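Local coordinates for carboxymuconolactone decarboxylase family protein (Thermotoga maritima, PDB 1VKE) that belongs to the carboxymuconolactone decarboxylase family (AhpD-like clan) and may have peroxiredoxin-type oxidoreductase activity, possibly in the antioxidative response, at residues E90-A95 with G116-L121. Residues are numbered along the deposited sequence; the frame is centred on the assembly and turned at random.
Sequences EEIFEA and GFLEEL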
ATOM      1  N   GLU E  90       7.566  18.466  19.482  1.00 12.94           N
ATOM      2  CA  GLU E  90       6.300  19.056  19.053  1.00 13.51           C
ATOM      3  C   GLU E  90       6.148  19.109  17.505  1.00 12.08           C
ATOM      4  O   GLU E  90       5.088  18.787  16.962  1.00 14.43           O
ATOM      5  CB  GLU E  90       6.079  20.440  19.666  1.00 15.18           C
ATOM      6  CG  GLU E  90       4.661  20.942  19.428  1.00 26.50           C
ATOM      7  CD  GLU E  90       4.258  22.098  20.355  1.00 43.69           C
ATOM      8  OE1 GLU E  90       5.052  22.472  21.261  1.00 44.66           O
ATOM      9  OE2 GLU E  90       3.136  22.645  20.163  1.00 48.65           O
ATOM     10  N   GLU E  91       7.210  19.541  16.818  1.00 11.49           N
ATOM     11  CA  GLU E  91       7.189  19.612  15.363  1.00 12.27           C
ATOM     12  C   GLU E  91       7.028  18.215  14.784  1.00 12.25           C
ATOM     13  O   GLU E  91       6.179  17.976  13.912  1.00 11.75           O
ATOM     14  CB  GLU E  91       8.489  20.246  14.823  1.00 12.25           C
ATOM     15  CG  GLU E  91       8.604  21.750  15.082  1.00 13.61           C
ATOM     16  CD  GLU E  91       9.957  22.328  14.683  1.00 17.90           C
ATOM     17  OE1 GLU E  91      11.009  21.714  15.000  1.00 13.03           O
ATOM     18  OE2 GLU E  91       9.976  23.432  14.107  1.00 24.42           O
ATOM     19  N   ILE E  92       7.808  17.270  15.296  1.00 10.58           N
ATOM     20  CA  ILE E  92       7.690  15.872  14.854  1.00  9.50           C
ATOM     21  C   ILE E  92       6.289  15.302  15.096  1.00 10.39           C
ATOM     22  O   ILE E  92       5.724  14.676  14.192  1.00 10.71           O
ATOM     23  CB  ILE E  92       8.781  15.005  15.537  1.00 10.63           C
ATOM     24  CG1 ILE E  92      10.145  15.428  14.997  1.00 11.32           C
ATOM     25  CG2 ILE E  92       8.523  13.521  15.308  1.00 13.80           C
ATOM     26  CD1 ILE E  92      11.335  14.890  15.830  1.00 11.50           C
ATOM     27  N   PHE E  93       5.705  15.564  16.264  1.00 10.89           N
ATOM     28  CA  PHE E  93       4.358  15.042  16.551  1.00 11.38           C
ATOM     29  C   PHE E  93       3.291  15.682  15.671  1.00 11.76           C
ATOM     30  O   PHE E  93       2.385  14.989  15.228  1.00 12.19           O
ATOM     31  CB  PHE E  93       3.973  15.176  18.024  1.00 14.11           C
ATOM     32  CG  PHE E  93       4.870  14.443  18.994  1.00 17.20           C
ATOM     33  CD1 PHE E  93       5.485  13.265  18.684  1.00 24.13           C
ATOM     34  CD2 PHE E  93       5.050  14.958  20.268  1.00 32.40           C
ATOM     35  CE1 PHE E  93       6.302  12.622  19.619  1.00 23.12           C
ATOM     36  CE2 PHE E  93       5.856  14.307  21.205  1.00 33.57           C
ATOM     37  CZ  PHE E  93       6.475  13.133  20.866  1.00 29.43           C
ATOM     38  N   GLU E  94       3.440  16.961  15.336  1.00 12.99           N
ATOM     39  CA  GLU E  94       2.469  17.612  14.427  1.00 11.75           C
ATOM     40  C   GLU E  94       2.515  17.006  13.048  1.00 13.86           C
ATOM     41  O   GLU E  94       1.475  16.826  12.401  1.00 13.71           O
ATOM     42  CB  GLU E  94       2.688  19.124  14.352  1.00 10.99           C
ATOM     43  CG  GLU E  94       2.293  19.857  15.632  1.00 13.26           C
ATOM     44  CD  GLU E  94       2.443  21.372  15.568  1.00 16.39           C
ATOM     45  OE1 GLU E  94       2.426  21.937  14.456  1.00 16.06           O
ATOM     46  OE2 GLU E  94       2.595  21.993  16.659  1.00 15.45           O
ATOM     47  N   ALA E  95       3.715  16.642  12.597  1.00 12.13           N
ATOM     48  CA  ALA E  95       3.857  15.915  11.338  1.00 12.56           C
ATOM     49  C   ALA E  95       3.301  14.510  11.404  1.00 11.53           C
ATOM     50  O   ALA E  95       2.617  14.061  10.473  1.00 11.40           O
ATOM     51  CB  ALA E  95       5.319  15.880  10.936  1.00 12.40           C
ATOM     52  N   GLY E 116       8.863   5.462  20.173  1.00 15.55           N
ATOM     53  CA  GLY E 116       9.877   4.716  20.917  1.00 17.77           C
ATOM     54  C   GLY E 116      11.299   5.011  20.477  1.00 17.99           C
ATOM     55  O   GLY E 116      12.209   5.232  21.300  1.00 17.19           O
ATOM     56  N   PHE E 117      11.481   5.075  19.167  1.00 14.21           N
ATOM     57  CA  PHE E 117      12.757   5.383  18.600  1.00 13.11           C
ATOM     58  C   PHE E 117      13.157   6.813  18.888  1.00 13.04           C
ATOM     59  O   PHE E 117      14.301   7.075  19.249  1.00 13.85           O
ATOM     60  CB  PHE E 117      12.738   5.138  17.109  1.00 15.97           C
ATOM     61  CG  PHE E 117      14.083   5.176  16.490  1.00 15.83           C
ATOM     62  CD1 PHE E 117      15.060   4.260  16.859  1.00 25.14           C
ATOM     63  CD2 PHE E 117      14.402   6.141  15.570  1.00 17.03           C
ATOM     64  CE1 PHE E 117      16.333   4.305  16.293  1.00 28.91           C
ATOM     65  CE2 PHE E 117      15.669   6.182  14.984  1.00 22.40           C
ATOM     66  CZ  PHE E 117      16.629   5.267  15.342  1.00 23.74           C
ATOM     67  N   LEU E 118      12.217   7.740  18.767  1.00 11.94           N
ATOM     68  CA  LEU E 118      12.497   9.141  19.102  1.00 11.56           C
ATOM     69  C   LEU E 118      12.954   9.248  20.564  1.00 12.52           C
ATOM     70  O   LEU E 118      13.911   9.975  20.884  1.00 12.43           O
ATOM     71  CB  LEU E 118      11.275   9.989  18.857  1.00 12.33           C
ATOM     72  CG  LEU E 118      11.369  11.477  19.187  1.00 11.96           C
ATOM     73  CD1 LEU E 118      12.469  12.136  18.392  1.00 14.99           C
ATOM     74  CD2 LEU E 118      10.044  12.163  18.951  1.00 16.76           C
ATOM     75  N   GLU E 119      12.308   8.492  21.442  1.00 10.34           N
ATOM     76  CA  GLU E 119      12.714   8.504  22.874  1.00 11.10           C
ATOM     77  C   GLU E 119      14.140   8.033  23.033  1.00 12.22           C
ATOM     78  O   GLU E 119      14.912   8.622  23.848  1.00 12.87           O
ATOM     79  CB  GLU E 119      11.725   7.721  23.712  1.00 13.19           C
ATOM     80  CG  GLU E 119      10.483   8.568  23.890  1.00 17.57           C
ATOM     81  CD  GLU E 119       9.322   7.864  24.565  1.00 29.17           C
ATOM     82  OE1 GLU E 119       9.457   6.676  24.914  1.00 33.95           O
ATOM     83  OE2 GLU E 119       8.265   8.532  24.732  1.00 27.72           O
ATOM     84  N   GLU E 120      14.523   7.000  22.284  1.00 13.30           N
ATOM     85  CA  GLU E 120      15.905   6.515  22.306  1.00 13.35           C
ATOM     86  C   GLU E 120      16.894   7.597  21.851  1.00 12.25           C
ATOM     87  O   GLU E 120      17.947   7.801  22.488  1.00 13.84           O
ATOM     88  CB  GLU E 120      16.046   5.275  21.416  1.00 14.60           C
ATOM     89  CG  GLU E 120      17.402   4.600  21.500  1.00 26.59           C
ATOM     90  CD  GLU E 120      17.506   3.378  20.576  1.00 29.83           C
ATOM     91  OE1 GLU E 120      16.431   2.840  20.154  1.00 39.00           O
ATOM     92  OE2 GLU E 120      18.662   2.972  20.277  1.00 44.03           O
ATOM     93  N   LEU E 121      16.550   8.316  20.777  1.00 11.27           N
ATOM     94  CA  LEU E 121      17.403   9.402  20.287  1.00  9.08           C
ATOM     95  C   LEU E 121      17.524  10.534  21.329  1.00  9.87           C
ATOM     96  O   LEU E 121      18.598  11.079  21.524  1.00 10.64           O
ATOM     97  CB  LEU E 121      16.852   9.988  18.983  1.00 11.84           C
ATOM     98  CG  LEU E 121      16.797   8.985  17.821  1.00 12.94           C
ATOM     99  CD1 LEU E 121      16.125   9.605  16.616  1.00 12.10           C
ATOM    100  CD2 LEU E 121      18.175   8.484  17.472  1.00 13.84           C
TER
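Leu-118 reaches across from helix 108-127 and sets its CD1 against Ile-92 and its CD2 chiefly against Phe-93, consecutive residues of helix 89-103. One branch meets the isoleucine tip to tip: CD1 of Leu-118 lies 3.9 Å from CD1 of Ile-92. The other serves the aromatic ring, with CD2 of Leu-118 3.8 Å from CE1 of Phe-93 and 4.2 Å from its CZ, approaching the CE1-CZ side of the ring obliquely. The same CD2 also comes within 4.2 Å of CG2 of Ile-92, so this one methyl touches both neighbours. The leucine is extended toward the other helix, its CG anti to the backbone N (chi1 178°). Phe-93 gets there differently, for its CB does not point at the partner; with CG anti to the carbonyl carbon (chi1 -61°), the ring swings in to meet Leu-118. The contact is wholly apolar and small, burying 119 Å² over both segments, and the backbones stay well apart, with the CA atoms of Ile-92 and Leu-118 separated by 9.3 Å. Helix 72-84 packs against both segments, through Leu-79 on Ile-92 and Val-83 on Leu-118. Helix 55-68 adds Leu-63 against Ile-92, while Thr-34 of a third subunit packs on Phe-93; the contact thus joins helices 89-103 and 108-127 of the all-helical, AhpD-like fold, with its Phe-93 end at a subunit interface.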